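PDB 3BGK: putative uncharacterized protein from Streptococcus mutans, which probably catalyses the ADP-dependent dehydration of the S form of NAD(P)HX, thereby repairing a hydrated, damaged form of NAD(P)H. Local coordinates for residues A[96-99]-A[100-104]; A[109-112]-A[113-117]; A[142-145]-A[146-150]; A[174-178]-A[179-183]. One frame throughout, in Å; residues are numbered along the deposited sequence.

How the interactions relate
The four contacts are local and follow one another along the chain in the alpha/beta three-layer sandwich of the NnrD family. Interaction 1 lies on helix 98-104 and interaction 2 where strand 109-112, outermost in the chain's sheet, turns toward helix 116-125. Their centres are about 14 Å apart, they touch through Ile98, Leu101 and Ala110, and both meet a second subunit. Interaction 3, on helix 139-151, is centred about 13 Å from interaction 2, and Met113 packs on Thr144. Interaction 4 is centred about 14 Å from interaction 3; Trp149 packs on Trp176 and Pro177, so successive neighbours touch from the edge strand and subunit interface across to inner strand 181-184.

Interaction 1 of 4, residues A[96-99]-A[100-104]; sequences DNIT and ALHSH
Ile98 O receives the backbone N-H of His102 at 2.9 Å, in a bond with an angle of 158° at the hydrogen. It is one of three successive i-to-i+4 bonds of helix 98-104, with Leu101 N giving to Asn97 O on one side and Ser103 N to Thr99 O, more bent at 140°, on the other. The side chains of Ile98 and His102 lie one turn apart, side by side and pointing the same way. With CG2 of Ile98 anti to its backbone N (CG1 at chi1 -70°), that methyl comes alongside the imidazole, 3.8 Å from His102 ND1. The imidazole suits the place because it is flat enough to pack against a branched side chain and still has a polar end: His102 NE2 bonds to Ala108 O, tying the helix to the chain just before the next strand. Leu101 sets its CB 3.5 Å from Ile98 O, and its branch reaches Ala78, Val91 and Ala110. The small Ala100 and Ser103 are consistent with close approach of other subunits: His102 of a third subunit packs on Ala100, Ser103 meets Ser103 of the second and third subunits, and His102 O is bonded by His104 NE2 of the second. In the beta-alpha-beta unit, Ile98, Leu101 and His102 press on Ala110 of strand 109-112, Ile98 and Leu101 also meet strand 88-93, and Asn97 and Leu101 pack on helix 71-83.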
# COMPACT_ATOMS: atom_id res chain seq x y z
N ASP A 96 10.34 -3.52 -13.27
CA ASP A 96 9.40 -4.30 -12.42
C ASP A 96 9.32 -3.84 -10.95
O ASP A 96 8.67 -4.49 -10.13
CB ASP A 96 9.76 -5.80 -12.46
CG ASP A 96 9.85 -6.36 -13.89
OD1 ASP A 96 10.40 -7.47 -14.05
OD2 ASP A 96 9.36 -5.71 -14.84
N ASN A 97 9.96 -2.72 -10.64
CA ASN A 97 10.03 -2.21 -9.27
C ASN A 97 9.33 -0.85 -9.13
O ASN A 97 9.17 -0.32 -8.02
CB ASN A 97 11.50 -2.12 -8.84
CG ASN A 97 11.66 -1.61 -7.43
OD1 ASN A 97 11.07 -2.14 -6.49
ND2 ASN A 97 12.49 -0.59 -7.27
N ILE A 98 8.92 -0.29 -10.27
CA ILE A 98 8.25 1.02 -10.31
C ILE A 98 6.88 1.00 -9.62
O ILE A 98 6.53 1.96 -8.92
CB ILE A 98 8.15 1.56 -11.77
CG1 ILE A 98 9.54 1.95 -12.28
CG2 ILE A 98 7.19 2.75 -11.85
CD1 ILE A 98 9.71 1.85 -13.78
N THR A 99 6.12 -0.08 -9.81
CA THR A 99 4.79 -0.22 -9.20
C THR A 99 4.87 -0.19 -7.68
O THR A 99 4.08 0.51 -7.01
CB THR A 99 4.07 -1.51 -9.66
OG1 THR A 99 3.93 -1.50 -11.09
CG2 THR A 99 2.68 -1.61 -9.05
N ALA A 100 5.80 -0.96 -7.13
CA ALA A 100 6.01 -1.04 -5.69
C ALA A 100 6.47 0.31 -5.12
O ALA A 100 6.01 0.72 -4.06
CB ALA A 100 7.01 -2.14 -5.35
N LEU A 101 7.34 1.00 -5.85
CA LEU A 101 7.78 2.34 -5.46
C LEU A 101 6.58 3.28 -5.37
O LEU A 101 6.43 4.01 -4.39
CB LEU A 101 8.82 2.92 -6.43
CG LEU A 101 9.22 4.37 -6.13
CD1 LEU A 101 10.41 4.45 -5.19
CD2 LEU A 101 9.51 5.13 -7.39
N HIS A 102 5.73 3.25 -6.40
CA HIS A 102 4.57 4.14 -6.43
C HIS A 102 3.49 3.77 -5.44
O HIS A 102 2.70 4.63 -5.04
CB HIS A 102 4.02 4.30 -7.83
CG HIS A 102 4.79 5.27 -8.66
ND1 HIS A 102 4.95 5.13 -10.01
CD2 HIS A 102 5.47 6.39 -8.31
CE1 HIS A 102 5.69 6.12 -10.47
NE2 HIS A 102 6.00 6.91 -9.46
N SER A 103 3.46 2.50 -5.02
CA SER A 103 2.56 2.10 -3.95
C SER A 103 2.89 2.90 -2.69
O SER A 103 1.99 3.31 -1.96
CB SER A 103 2.63 0.60 -3.68
OG SER A 103 3.85 0.23 -3.06
N HIS A 104 4.18 3.13 -2.46
CA HIS A 104 4.66 3.87 -1.28
C HIS A 104 4.69 5.37 -1.50
O HIS A 104 4.46 6.14 -0.56
CB HIS A 104 6.08 3.43 -0.92
CG HIS A 104 6.16 2.06 -0.32
ND1 HIS A 104 5.98 1.83 1.02
CD2 HIS A 104 6.40 0.86 -0.89
CE1 HIS A 104 6.11 0.54 1.27
NE2 HIS A 104 6.36 -0.08 0.12

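Interaction 2 of 4, residues A[109-112]-A[113-117]; sequences MAFD and MVEKD
Asp112 reaches forward over the turn that its own backbone begins, its side chain meeting Val114 and Glu115. CB lies 3.6 Å from Glu115 OE1. From there the chain runs with CG anti to the backbone N (chi1 -164°), which swings the carboxylate over the next peptides, and CG comes to 3.5 Å from Val114 CG2. OD1 accepts the N-H of Val114 at 3.2 Å; the bond is nearly straight at 168°, although the donor stands above the carboxylate plane. Val114 CG2 lies against the carboxylate, 3.3 Å from Asp112 OD1 and 3.5 Å from OD2. In the same turn, Glu115 N gives a hydrogen bond of 3.1 Å to Asp112 O. The Glu115 carboxylate is almost coplanar with the Phe111 ring, 9° between the planes, and its OE1 sits near the ring edge, where the aromatic hydrogens are slightly positive. OE1 is further held by a salt bridge to Arg118 and a hydrogen bond to Tyr68 OH of a second subunit. Aspartate is well suited here, its short carboxylate reaching the N-H two residues on. The pairing forms an Asx turn within a type I beta turn, and it delivers the chain from strand 109-112 to Glu115, the N-cap of helix 116-125.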
# COMPACT_ATOMS: atom_id res chain seq x y z
N MSE A 109 8.69 10.49 -9.48
CA MSE A 109 8.67 9.91 -10.82
C MSE A 109 9.67 8.76 -10.86
O MSE A 109 10.72 8.81 -10.22
CB MSE A 109 8.98 10.97 -11.88
CG MSE A 109 8.78 10.49 -13.32
SE MSE A 109 10.42 9.77 -14.10
CE MSE A 109 10.99 11.38 -15.04
N ALA A 110 9.32 7.71 -11.60
CA ALA A 110 10.19 6.55 -11.73
C ALA A 110 10.19 6.05 -13.16
O ALA A 110 9.15 6.03 -13.82
CB ALA A 110 9.73 5.45 -10.79
N PHE A 111 11.36 5.63 -13.63
CA PHE A 111 11.48 5.06 -14.97
C PHE A 111 12.47 3.90 -14.99
O PHE A 111 13.21 3.68 -14.03
CB PHE A 111 11.86 6.14 -16.01
CG PHE A 111 13.22 6.75 -15.79
CD1 PHE A 111 14.30 6.36 -16.57
CD2 PHE A 111 13.43 7.71 -14.81
CE1 PHE A 111 15.56 6.91 -16.38
CE2 PHE A 111 14.69 8.27 -14.61
CZ PHE A 111 15.75 7.87 -15.39
N ASP A 112 12.46 3.17 -16.09
CA ASP A 112 13.36 2.05 -16.32
C ASP A 112 14.77 2.58 -16.54
O ASP A 112 15.02 3.37 -17.46
CB ASP A 112 12.88 1.28 -17.56
CG ASP A 112 13.50 -0.11 -17.67
OD1 ASP A 112 14.57 -0.37 -17.07
OD2 ASP A 112 12.90 -0.94 -18.38
N MSE A 113 15.69 2.16 -15.69
CA MSE A 113 17.07 2.62 -15.79
C MSE A 113 17.79 2.18 -17.08
O MSE A 113 18.82 2.75 -17.43
CB MSE A 113 17.89 2.25 -14.55
CG MSE A 113 17.93 0.77 -14.22
SE MSE A 113 19.00 0.36 -12.63
CE MSE A 113 20.61 1.30 -13.08
N VAL A 114 17.23 1.18 -17.78
CA VAL A 114 17.80 0.73 -19.07
C VAL A 114 17.56 1.74 -20.19
O VAL A 114 18.21 1.69 -21.24
CB VAL A 114 17.28 -0.67 -19.55
CG1 VAL A 114 17.33 -1.71 -18.43
CG2 VAL A 114 15.88 -0.58 -20.14
N GLU A 115 16.62 2.66 -19.96
CA GLU A 115 16.29 3.68 -20.95
C GLU A 115 17.37 4.76 -20.94
O GLU A 115 17.30 5.74 -20.19
CB GLU A 115 14.87 4.24 -20.71
CG GLU A 115 13.77 3.21 -21.04
CD GLU A 115 12.41 3.53 -20.43
OE1 GLU A 115 12.34 4.27 -19.42
OE2 GLU A 115 11.39 3.02 -20.96
N LYS A 116 18.38 4.55 -21.78
CA LYS A 116 19.63 5.31 -21.77
C LYS A 116 19.45 6.81 -22.00
O LYS A 116 20.09 7.62 -21.33
CB LYS A 116 20.61 4.73 -22.79
N ASP A 117 18.60 7.17 -22.96
CA ASP A 117 18.41 8.58 -23.33
C ASP A 117 17.62 9.35 -22.28
O ASP A 117 17.89 10.53 -22.04
CB ASP A 117 17.76 8.70 -24.71
CG ASP A 117 18.77 8.49 -25.86
OD1 ASP A 117 19.99 8.36 -25.59
OD2 ASP A 117 18.34 8.46 -27.04

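Interaction 3 of 4, residues A[142-145]-A[146-150]; sequences QTTF and DVVWQ
Phe145 and Trp149 are one helical turn apart, and their side chains lie side by side, pointing the same way. The planes are 12° from parallel, the Phe145 ring and the six-membered Trp149 ring having centroids 5.4 Å apart. The rings are slid so far that they barely overlap, Phe145 CE2 standing 3.7 Å above the indole plane toward its rim. Asp146 lies at the edge of the Phe145 ring, its OD1 in plane and 3.8 Å from Phe145 CD2; OD1 also forms a long, weak ion pair with Arg171. Asp146 OD2 takes a weak hydrogen bond from Gln142 NE2, 2.7 Å long but strongly bent at 115°. Gln142 folds at chi2 to bring its amide there, steeply turned against the carboxylate. This is the helix of a beta-alpha-beta unit between strands 128-131 and 157-161: large apolar groups suit its buried flank, polar ones its more open side. The helical repeat, with CG anti to the backbone N in both residues, brings the rings alongside; Trp149 N bonds to Phe145 O at 2.8 Å. Farther out, Leu168 of helix 163-170 touches both rings, Arg171 forms a cation-pi contact with Trp149, and Trp176 meets the indole at about 65°. On other flanks Val148 packs on Val129 and Met131, and Val147 on Leu119.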
# COMPACT_ATOMS: atom_id res chain seq x y z
N GLN A 142 26.92 -1.77 -14.23
CA GLN A 142 28.15 -1.20 -14.79
C GLN A 142 27.92 -0.27 -15.98
O GLN A 142 28.60 0.75 -16.12
CB GLN A 142 29.16 -2.29 -15.15
CG GLN A 142 30.43 -2.28 -14.30
CD GLN A 142 31.28 -1.01 -14.50
OE1 GLN A 142 31.67 -0.35 -13.54
NE2 GLN A 142 31.57 -0.68 -15.76
N THR A 143 26.98 -0.64 -16.85
CA THR A 143 26.58 0.19 -17.99
C THR A 143 26.04 1.52 -17.46
O THR A 143 26.45 2.59 -17.91
CB THR A 143 25.53 -0.53 -18.88
OG1 THR A 143 26.14 -1.66 -19.52
CG2 THR A 143 24.98 0.40 -19.96
N THR A 144 25.15 1.42 -16.47
CA THR A 144 24.55 2.57 -15.82
C THR A 144 25.56 3.42 -15.06
O THR A 144 25.53 4.65 -15.17
CB THR A 144 23.46 2.14 -14.83
OG1 THR A 144 22.52 1.31 -15.51
CG2 THR A 144 22.75 3.36 -14.26
N PHE A 145 26.42 2.78 -14.28
CA PHE A 145 27.46 3.50 -13.55
C PHE A 145 28.20 4.41 -14.52
O PHE A 145 28.38 5.61 -14.26
CB PHE A 145 28.45 2.55 -12.89
CG PHE A 145 29.48 3.24 -12.04
CD1 PHE A 145 29.28 3.42 -10.68
CD2 PHE A 145 30.65 3.73 -12.61
CE1 PHE A 145 30.23 4.07 -9.90
CE2 PHE A 145 31.60 4.38 -11.84
CZ PHE A 145 31.40 4.55 -10.48
N ASP A 146 28.59 3.84 -15.66
CA ASP A 146 29.39 4.54 -16.66
C ASP A 146 28.64 5.63 -17.42
O ASP A 146 29.25 6.60 -17.87
CB ASP A 146 30.05 3.54 -17.62
CG ASP A 146 31.16 2.74 -16.96
OD1 ASP A 146 31.94 3.30 -16.16
OD2 ASP A 146 31.26 1.53 -17.25
N VAL A 147 27.32 5.48 -17.56
CA VAL A 147 26.48 6.53 -18.15
C VAL A 147 26.50 7.74 -17.23
O VAL A 147 26.87 8.85 -17.63
CB VAL A 147 25.02 6.07 -18.40
CG1 VAL A 147 24.13 7.24 -18.83
CG2 VAL A 147 24.97 4.97 -19.45
N VAL A 148 26.13 7.50 -15.97
CA VAL A 148 26.11 8.52 -14.92
C VAL A 148 27.46 9.20 -14.81
O VAL A 148 27.54 10.42 -14.88
CB VAL A 148 25.71 7.90 -13.56
CG1 VAL A 148 25.87 8.91 -12.41
CG2 VAL A 148 24.30 7.37 -13.62
N TRP A 149 28.52 8.41 -14.68
CA TRP A 149 29.88 8.92 -14.53
C TRP A 149 30.30 9.89 -15.64
O TRP A 149 31.03 10.85 -15.39
CB TRP A 149 30.88 7.77 -14.41
CG TRP A 149 32.17 8.18 -13.77
CD1 TRP A 149 33.36 8.44 -14.40
CD2 TRP A 149 32.39 8.41 -12.38
NE1 TRP A 149 34.31 8.80 -13.48
CE2 TRP A 149 33.74 8.79 -12.23
CE3 TRP A 149 31.58 8.32 -11.24
CZ2 TRP A 149 34.31 9.09 -10.99
CZ3 TRP A 149 32.15 8.61 -10.00
CH2 TRP A 149 33.49 9.00 -9.89
N GLN A 150 29.84 9.64 -16.87
CA GLN A 150 30.16 10.51 -18.01
C GLN A 150 29.20 11.71 -18.15
O GLN A 150 29.52 12.69 -18.82
CB GLN A 150 30.22 9.72 -19.32
CG GLN A 150 31.42 8.77 -19.42

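Interaction 4 of 4, residues A[174-178]-A[179-183]; sequences AIWPT and KQIIL
With chi1 at -180°, Thr178 holds OG1 anti to its backbone N and places CG2 between the backbone N and the carbonyl carbon, so that OG1 faces Gln180 and CG2 faces Ile181. OG1 accepts the N-H of Gln180 at 3.1 Å, with an angle of 159°, while CG2 lies 3.7 Å from Ile181 CD1. Ile181 bends at chi2 (-86°), which carries CD1 to the indole of Trp176, 3.6 Å from CE3; the two side chains cross at about a right angle. Ile181 CG1 also comes within 3.4 Å of Thr178 O. The hydroxyl's acceptance of the N-H two residues on makes an ST turn, and it leads straight into an inverse gamma turn centred on Gln180, marked by a weak bond from Ile181 N to Lys179 O. These two tight turns steer the loop after helix 163-170 into strand 181-184, an inner strand of the sheet. Threonine fits because one branch is polar and the other apolar: the buried hydroxyl's single hydrogen can go to Gln156 O or Pro154 O, or be shared between them. A branched apolar residue suits Ile181, which packs on Leu158 of strand 157-161. Trp176 rests on Leu168 and Pro214, and the extended chain of Lys179 leads outward, touching Glu216.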
# COMPACT_ATOMS: atom_id res chain seq x y z
N ALA A 174 40.46 8.60 -13.71
CA ALA A 174 41.48 9.42 -13.06
C ALA A 174 40.95 10.81 -12.73
O ALA A 174 41.38 11.43 -11.75
CB ALA A 174 42.73 9.53 -13.93
N ILE A 175 40.02 11.29 -13.56
CA ILE A 175 39.37 12.58 -13.34
C ILE A 175 37.95 12.38 -12.80
O ILE A 175 37.16 11.61 -13.36
CB ILE A 175 39.32 13.45 -14.62
CG1 ILE A 175 40.74 13.72 -15.14
CG2 ILE A 175 38.59 14.78 -14.36
CD1 ILE A 175 40.79 14.46 -16.48
N TRP A 176 37.66 13.07 -11.70
CA TRP A 176 36.35 13.06 -11.09
C TRP A 176 35.46 14.09 -11.77
O TRP A 176 35.89 15.23 -11.98
CB TRP A 176 36.47 13.33 -9.59
CG TRP A 176 37.25 12.25 -8.86
CD1 TRP A 176 38.60 12.07 -8.87
CD2 TRP A 176 36.71 11.21 -8.04
NE1 TRP A 176 38.94 10.98 -8.10
CE2 TRP A 176 37.80 10.43 -7.59
CE3 TRP A 176 35.41 10.85 -7.65
CZ2 TRP A 176 37.63 9.32 -6.75
CZ3 TRP A 176 35.25 9.74 -6.82
CH2 TRP A 176 36.35 8.99 -6.39
N PRO A 177 34.21 13.70 -12.12
CA PRO A 177 33.30 14.58 -12.86
C PRO A 177 32.74 15.71 -12.00
O PRO A 177 32.20 16.68 -12.53
CB PRO A 177 32.18 13.62 -13.30
CG PRO A 177 32.16 12.58 -12.25
CD PRO A 177 33.59 12.40 -11.81
N THR A 178 32.88 15.57 -10.69
CA THR A 178 32.54 16.64 -9.75
C THR A 178 33.45 16.56 -8.52
O THR A 178 34.02 15.51 -8.24
CB THR A 178 31.05 16.61 -9.33
OG1 THR A 178 30.79 17.68 -8.42
CG2 THR A 178 30.68 15.29 -8.67
N LYS A 179 33.58 17.68 -7.82
CA LYS A 179 34.37 17.75 -6.59
C LYS A 179 33.46 17.56 -5.38
O LYS A 179 33.93 17.28 -4.27
CB LYS A 179 35.09 19.10 -6.49
CG LYS A 179 36.12 19.36 -7.57
CD LYS A 179 36.66 20.78 -7.45
CE LYS A 179 37.76 21.05 -8.47
NZ LYS A 179 38.54 22.28 -8.13
N GLN A 180 32.16 17.71 -5.61
CA GLN A 180 31.15 17.60 -4.55
C GLN A 180 30.69 16.14 -4.43
O GLN A 180 29.55 15.80 -4.76
CB GLN A 180 29.99 18.56 -4.83
CG GLN A 180 30.46 19.99 -5.16
CD GLN A 180 29.32 20.97 -5.44
OE1 GLN A 180 29.50 21.95 -6.16
NE2 GLN A 180 28.14 20.71 -4.86
N ILE A 181 31.61 15.30 -3.96
CA ILE A 181 31.42 13.85 -3.84
C ILE A 181 31.13 13.48 -2.40
O ILE A 181 31.83 13.94 -1.49
CB ILE A 181 32.70 13.10 -4.28
CG1 ILE A 181 33.11 13.48 -5.71
CG2 ILE A 181 32.55 11.57 -4.10
CD1 ILE A 181 32.43 12.67 -6.82
N ILE A 182 30.10 12.67 -2.18
CA ILE A 182 29.83 12.07 -0.88
C ILE A 182 29.88 10.54 -1.01
O ILE A 182 29.21 9.97 -1.87
CB ILE A 182 28.47 12.51 -0.27
CG1 ILE A 182 28.37 14.04 -0.21
CG2 ILE A 182 28.28 11.90 1.12
CD1 ILE A 182 27.03 14.57 0.31
N LEU A 183 30.68 9.90 -0.17
CA LEU A 183 30.76 8.44 -0.15
C LEU A 183 30.08 7.90 1.10
O LEU A 183 30.35 8.36 2.21
CB LEU A 183 32.23 7.97 -0.21
CG LEU A 183 33.18 8.51 -1.28
CD1 LEU A 183 34.61 8.25 -0.88
CD2 LEU A 183 32.89 7.94 -2.67